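Local coordinates for putative Acyl-CoA binding protein (ACBP) (Oryza sativa Japonica Group, PDB 5H3G) that binds medium- and long-chain acyl-CoA esters with high affinity and may play a role in the biosynthesis of phospholipids, at residues Glu8-Tyr13 against Ser76-Lys81; Thr46-Ile51 against Lys59-Lys64. One frame throughout, in Å; residues are numbered along the deposited sequence. Where two conformers were deposited one is given.

Contact 1. Residues Glu8-Tyr13 against Ser76-Lys81; sequences EDFEQY and SDYITK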
loop_
_atom_site.group_PDB
_atom_site.type_symbol
_atom_site.label_atom_id
_atom_site.label_comp_id
_atom_site.label_asym_id
_atom_site.label_seq_id
_atom_site.Cartn_x
_atom_site.Cartn_y
_atom_site.Cartn_z
ATOM N N GLU A 8 14.629 2.471 5.567
ATOM C CA GLU A 8 14.835 3.841 5.110
ATOM C C GLU A 8 14.093 4.088 3.804
ATOM O O GLU A 8 13.372 5.082 3.665
ATOM C CB GLU A 8 16.333 4.116 4.939
ATOM C CG GLU A 8 17.132 4.018 6.236
ATOM C CD GLU A 8 18.642 4.136 6.032
ATOM O OE1 GLU A 8 19.111 4.052 4.876
ATOM O OE2 GLU A 8 19.363 4.314 7.039
ATOM N N ASP A 9 14.270 3.183 2.832
ATOM C CA ASP A 9 13.552 3.272 1.564
ATOM C C ASP A 9 12.052 3.337 1.789
ATOM O O ASP A 9 11.351 4.102 1.123
ATOM C CB ASP A 9 13.864 2.059 0.683
ATOM C CG ASP A 9 15.229 2.128 0.034
ATOM O OD1 ASP A 9 15.887 3.181 0.099
ATOM O OD2 ASP A 9 15.635 1.100 -0.549
ATOM N N PHE A 10 11.541 2.524 2.710
ATOM C CA PHE A 10 10.099 2.460 2.920
ATOM C C PHE A 10 9.571 3.793 3.428
ATOM O O PHE A 10 8.550 4.295 2.948
ATOM C CB PHE A 10 9.767 1.341 3.903
ATOM C CG PHE A 10 8.296 1.241 4.246
ATOM C CD1 PHE A 10 7.403 0.666 3.366
ATOM C CD2 PHE A 10 7.814 1.716 5.462
ATOM C CE1 PHE A 10 6.050 0.567 3.671
ATOM C CE2 PHE A 10 6.463 1.626 5.775
ATOM C CZ PHE A 10 5.580 1.041 4.885
ATOM N N GLU A 11 10.245 4.363 4.422
ATOM C CA GLU A 11 9.804 5.639 4.957
ATOM C C GLU A 11 9.919 6.727 3.904
ATOM O O GLU A 11 9.043 7.588 3.800
ATOM C CB GLU A 11 10.602 5.965 6.214
ATOM C CG GLU A 11 10.345 4.932 7.310
ATOM C CD GLU A 11 11.283 5.049 8.494
ATOM O OE1 GLU A 11 12.128 5.968 8.506
ATOM O OE2 GLU A 11 11.174 4.210 9.414
ATOM N N GLN A 12 10.961 6.666 3.077
ATOM C CA GLN A 12 11.117 7.662 2.021
ATOM C C GLN A 12 9.995 7.555 0.996
ATOM O O GLN A 12 9.381 8.562 0.623
ATOM C CB GLN A 12 12.483 7.507 1.356
ATOM C CG GLN A 12 13.648 7.932 2.246
ATOM C CD GLN A 12 15.005 7.640 1.625
ATOM O OE1 GLN A 12 15.119 7.436 0.415
ATOM N NE2 GLN A 12 16.040 7.611 2.457
ATOM N N TYR A 13 9.701 6.344 0.535
ATOM C CA TYR A 13 8.673 6.209 -0.486
ATOM C C TYR A 13 7.276 6.401 0.081
ATOM O O TYR A 13 6.389 6.862 -0.641
ATOM C CB TYR A 13 8.812 4.872 -1.193
ATOM C CG TYR A 13 9.884 4.970 -2.244
ATOM C CD1 TYR A 13 9.678 5.715 -3.393
ATOM C CD2 TYR A 13 11.116 4.356 -2.066
ATOM C CE1 TYR A 13 10.661 5.835 -4.347
ATOM C CE2 TYR A 13 12.103 4.465 -3.014
ATOM C CZ TYR A 13 11.870 5.202 -4.157
ATOM O OH TYR A 13 12.850 5.316 -5.116
ATOM N N SER A 76 8.903 -4.144 0.813
ATOM C CA SER A 76 9.433 -4.342 -0.524
ATOM C C SER A 76 8.387 -4.059 -1.590
ATOM O O SER A 76 8.614 -3.271 -2.519
ATOM C CB SER A 76 9.924 -5.794 -0.654
ATOM O OG SER A 76 10.787 -6.116 0.403
ATOM N N ASP A 77 7.255 -4.745 -1.499
ATOM C CA ASP A 77 6.229 -4.602 -2.518
ATOM C C ASP A 77 5.682 -3.192 -2.533
ATOM O O ASP A 77 5.487 -2.615 -3.602
ATOM C CB ASP A 77 5.103 -5.588 -2.275
ATOM C CG ASP A 77 5.534 -6.997 -2.486
ATOM O OD1 ASP A 77 6.399 -7.200 -3.356
ATOM O OD2 ASP A 77 5.026 -7.879 -1.771
ATOM N N TYR A 78 5.410 -2.632 -1.350
ATOM C CA TYR A 78 4.908 -1.261 -1.274
ATOM C C TYR A 78 5.826 -0.317 -2.038
ATOM O O TYR A 78 5.373 0.488 -2.861
ATOM C CB TYR A 78 4.772 -0.832 0.198
ATOM C CG TYR A 78 4.361 0.619 0.337
ATOM C CD1 TYR A 78 3.023 0.977 0.310
ATOM C CD2 TYR A 78 5.317 1.623 0.435
ATOM C CE1 TYR A 78 2.636 2.324 0.415
ATOM C CE2 TYR A 78 4.945 2.966 0.533
ATOM C CZ TYR A 78 3.605 3.298 0.513
ATOM O OH TYR A 78 3.231 4.633 0.589
ATOM N N ILE A 79 7.133 -0.433 -1.795
ATOM C CA ILE A 79 8.109 0.418 -2.467
ATOM C C ILE A 79 8.029 0.234 -3.978
ATOM O O ILE A 79 8.015 1.215 -4.729
ATOM C CB ILE A 79 9.526 0.135 -1.937
ATOM C CG1 ILE A 79 9.662 0.674 -0.510
ATOM C CG2 ILE A 79 10.570 0.790 -2.826
ATOM C CD1 ILE A 79 10.803 0.037 0.261
ATOM N N THR A 80 7.968 -1.017 -4.450
ATOM C CA THR A 80 7.941 -1.220 -5.899
ATOM C C THR A 80 6.658 -0.672 -6.508
ATOM O O THR A 80 6.688 -0.094 -7.601
ATOM C CB THR A 80 8.136 -2.697 -6.269
ATOM O OG1 THR A 80 7.042 -3.507 -5.806
ATOM C CG2 THR A 80 9.436 -3.219 -5.690
ATOM N N LYS A 81 5.526 -0.811 -5.814
ATOM C CA LYS A 81 4.278 -0.269 -6.356
ATOM C C LYS A 81 4.296 1.253 -6.382
ATOM O O LYS A 81 3.844 1.867 -7.361
ATOM C CB LYS A 81 3.083 -0.763 -5.534
ATOM C CG LYS A 81 2.843 -2.268 -5.639
ATOM C CD LYS A 81 2.461 -2.668 -7.055
ATOM C CE LYS A 81 2.229 -4.163 -7.163
ATOM N NZ LYS A 81 1.450 -4.674 -6.008
#
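The edge of the F10 ring is turned toward the face of Y78 in an offset edge-to-face pair, with ring centroids 5.2 Å apart and planes inclined at 61°. The closest touch is between F10 CE1 and Y78 CD2, at 3.5 Å, while Y78 CB and I79 CG1 lie at the edge of the phenylalanine ring. At the edge of the Y78 ring stands the carbonyl carbon of Y13. The pair belongs to the four-helix fold of the acyl-CoA-binding proteins, where helices 4-17 and 71-92, the first and last of the chain, run in broadly the same direction, their local axes 9.5 Å apart and 42° from parallel. Y78 enters the interface with CG anti to the backbone N (chi1 175°), and F10 adopts the same rotamer, which brings F10 CE1 and the Y78 ring together between the two helices; A39 of helix 26-41 also touches F10. By similarity, Y78 contributes to the acyl-CoA site, and F10 lies beside Y36 of that site. Were Y78 an alanine, F10 would probably lose its aromatic partner and a gap would be likely to open between the two helices. I79 supplies the aliphatic half of the contact. Its two branches divide the work: CD1 lies over the backbone of the first helix, 3.6 Å from F10 N, and also meets D9 CB, whereas CG2 approaches the Y13 ring, 3.7 Å from Y13 CD2.

Contact 2. Residues Thr46-Ile51 against Lys59-Lys64; sequences TARPGI and KWDAWK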
loop_
_atom_site.group_PDB
_atom_site.type_symbol
_atom_site.label_atom_id
_atom_site.label_comp_id
_atom_site.label_asym_id
_atom_site.label_seq_id
_atom_site.Cartn_x
_atom_site.Cartn_y
_atom_site.Cartn_z
ATOM N N THR A 46 -8.918 -8.713 11.843
ATOM C CA THR A 46 -10.352 -8.517 11.998
ATOM C C THR A 46 -11.085 -9.373 10.979
ATOM O O THR A 46 -10.491 -9.904 10.035
ATOM C CB THR A 46 -10.756 -7.044 11.841
ATOM O OG1 THR A 46 -10.122 -6.481 10.686
ATOM C CG2 THR A 46 -10.365 -6.248 13.063
ATOM N N ALA A 47 -12.388 -9.521 11.187
ATOM C CA ALA A 47 -13.214 -10.265 10.253
ATOM C C ALA A 47 -13.640 -9.364 9.104
ATOM O O ALA A 47 -13.743 -8.144 9.250
ATOM C CB ALA A 47 -14.446 -10.839 10.953
ATOM N N ARG A 48 -13.883 -9.982 7.958
ATOM C CA ARG A 48 -14.234 -9.233 6.761
ATOM C C ARG A 48 -15.491 -8.407 7.009
ATOM O O ARG A 48 -16.493 -8.942 7.500
ATOM C CB ARG A 48 -14.464 -10.184 5.594
ATOM C CG ARG A 48 -14.684 -9.470 4.281
ATOM C CD ARG A 48 -15.013 -10.459 3.190
ATOM N NE ARG A 48 -14.862 -9.866 1.872
ATOM C CZ ARG A 48 -15.363 -10.384 0.758
ATOM N NH1 ARG A 48 -16.060 -11.512 0.809
ATOM N NH2 ARG A 48 -15.177 -9.772 -0.401
ATOM N N PRO A 49 -15.482 -7.112 6.694
ATOM C CA PRO A 49 -16.692 -6.306 6.885
ATOM C C PRO A 49 -17.816 -6.808 5.994
ATOM O O PRO A 49 -17.598 -7.183 4.840
ATOM C CB PRO A 49 -16.248 -4.890 6.493
ATOM C CG PRO A 49 -14.749 -4.917 6.564
ATOM C CD PRO A 49 -14.356 -6.311 6.192
ATOM N N GLY A 50 -19.029 -6.822 6.544
ATOM C CA GLY A 50 -20.188 -7.161 5.741
ATOM C C GLY A 50 -20.400 -6.181 4.601
ATOM O O GLY A 50 -19.885 -5.063 4.602
ATOM N N ILE A 51 -21.178 -6.623 3.609
ATOM C CA ILE A 51 -21.448 -5.796 2.430
ATOM C C ILE A 51 -22.016 -4.440 2.829
ATOM O O ILE A 51 -21.661 -3.403 2.259
ATOM C CB ILE A 51 -22.396 -6.536 1.468
ATOM C CG1 ILE A 51 -21.711 -7.767 0.884
ATOM C CG2 ILE A 51 -22.834 -5.617 0.327
ATOM C CD1 ILE A 51 -22.572 -8.510 -0.097
ATOM N N LYS A 59 -11.085 -1.842 1.377
ATOM C CA LYS A 59 -9.806 -1.694 2.067
ATOM C C LYS A 59 -9.432 -2.967 2.813
ATOM O O LYS A 59 -8.294 -3.438 2.731
ATOM C CB LYS A 59 -9.856 -0.511 3.036
ATOM C CG LYS A 59 -9.738 0.845 2.362
ATOM C CD LYS A 59 -9.761 1.985 3.382
ATOM C CE LYS A 59 -9.291 3.288 2.746
ATOM N NZ LYS A 59 -9.378 4.452 3.682
ATOM N N TRP A 60 -10.378 -3.534 3.563
ATOM C CA TRP A 60 -10.081 -4.765 4.287
ATOM C C TRP A 60 -9.663 -5.874 3.327
ATOM O O TRP A 60 -8.676 -6.584 3.567
ATOM C CB TRP A 60 -11.298 -5.177 5.107
ATOM C CG TRP A 60 -11.053 -6.334 6.035
ATOM C CD1 TRP A 60 -10.822 -6.262 7.379
ATOM C CD2 TRP A 60 -11.051 -7.731 5.702
ATOM N NE1 TRP A 60 -10.662 -7.520 7.900
ATOM C CE2 TRP A 60 -10.793 -8.441 6.895
ATOM C CE3 TRP A 60 -11.228 -8.450 4.514
ATOM C CZ2 TRP A 60 -10.716 -9.834 6.932
ATOM C CZ3 TRP A 60 -11.157 -9.832 4.557
ATOM C CH2 TRP A 60 -10.897 -10.509 5.758
ATOM N N ASP A 61 -10.370 -6.001 2.203
ATOM C CA ASP A 61 -10.031 -7.016 1.209
ATOM C C ASP A 61 -8.627 -6.809 0.654
ATOM O O ASP A 61 -7.895 -7.776 0.414
ATOM C CB ASP A 61 -11.051 -7.005 0.070
ATOM C CG ASP A 61 -12.363 -7.686 0.443
ATOM O OD1 ASP A 61 -12.435 -8.380 1.481
ATOM O OD2 ASP A 61 -13.338 -7.533 -0.320
ATOM N N ALA A 62 -8.228 -5.552 0.435
ATOM C CA ALA A 62 -6.893 -5.307 -0.091
ATOM C C ALA A 62 -5.831 -5.747 0.905
ATOM O O ALA A 62 -4.766 -6.240 0.520
ATOM C CB ALA A 62 -6.727 -3.822 -0.431
ATOM N N TRP A 63 -6.104 -5.567 2.194
ATOM C CA TRP A 63 -5.155 -5.958 3.227
ATOM C C TRP A 63 -5.132 -7.476 3.381
ATOM O O TRP A 63 -4.062 -8.093 3.435
ATOM C CB TRP A 63 -5.550 -5.251 4.527
ATOM C CG TRP A 63 -4.667 -5.416 5.703
ATOM C CD1 TRP A 63 -3.445 -6.019 5.762
ATOM C CD2 TRP A 63 -4.948 -4.941 7.022
ATOM N NE1 TRP A 63 -2.955 -5.961 7.052
ATOM C CE2 TRP A 63 -3.862 -5.301 7.840
ATOM C CE3 TRP A 63 -6.018 -4.246 7.588
ATOM C CZ2 TRP A 63 -3.820 -4.989 9.199
ATOM C CZ3 TRP A 63 -5.977 -3.946 8.938
ATOM C CH2 TRP A 63 -4.887 -4.315 9.723
ATOM N N LYS A 64 -6.311 -8.093 3.416
ATOM C CA LYS A 64 -6.404 -9.552 3.464
ATOM C C LYS A 64 -5.625 -10.202 2.323
ATOM O O LYS A 64 -5.007 -11.265 2.497
ATOM C CB LYS A 64 -7.879 -9.959 3.422
ATOM C CG LYS A 64 -8.152 -11.459 3.412
ATOM C CD LYS A 64 -7.628 -12.151 4.647
ATOM C CE LYS A 64 -8.067 -13.616 4.673
ATOM N NZ LYS A 64 -7.694 -14.306 5.948
#
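CH-pi contact comes first here: R48 and P49 lie along one face of the W60 indole and cover it in sequence. R48 CA stands almost directly over the six-membered ring, 3.4 Å from its centroid, a CH-pi contact made by the backbone itself. P49 CD makes a second, more offset CH-pi contact over the five-membered ring, touching W60 CG at 3.3 Å. With CG anti to its backbone N (chi1 -172°), W60 holds the indole out from the helix against the extended loop.

Hydrogen bonding serves the rim of the same ring. W60 NE1 is shared between T46 OG1, at 3.0 Å, and T46 O, at 3.2 Å; both bonds are bent and weak, as expected where one N-H is split between two acceptors.

The ionic part runs past the ring. The extended R48 chain crosses the indole, its CB and CG packing on the benzo end, and then grips D61 side-on with two nitrogens. R48 NH2 meets D61 OD2 at 2.9 Å in a nearly straight bond (166°), and R48 NE reaches D61 OD1, also at 2.9 Å, on the syn lone pair. The two flat groups are twisted by 43°, so the bidentate salt bridge is not coplanar.

In the fold, the loop that follows helix 26-41 is thus laid against the short helix 57-64. R57 and R55 donate hydrogen bonds to the carbonyls of P49 and A47, while K59, inferred by similarity to bind acyl-CoA, packs on Y33 of helix 26-41.

The two contacts illustrate how chemistry follows position in a small helical protein. Contact 1 is partly buried and joins two helices distant in sequence; no hydrogen bond crosses it, and aromatic and aliphatic groups do the work. Contact 2 lies at the surface, holds a loop to the helix after it, and adds a salt bridge and weak hydrogen bonds to its CH-pi contacts on one indole. Their centres fall on opposite sides of the chain's centre, with contact 2 nested in the loop closed by contact 1. Y78, assigned by similarity to acyl-CoA binding, takes part directly in contact 1, whereas K59 only lies on the helix of contact 2; the two contacts share no helix.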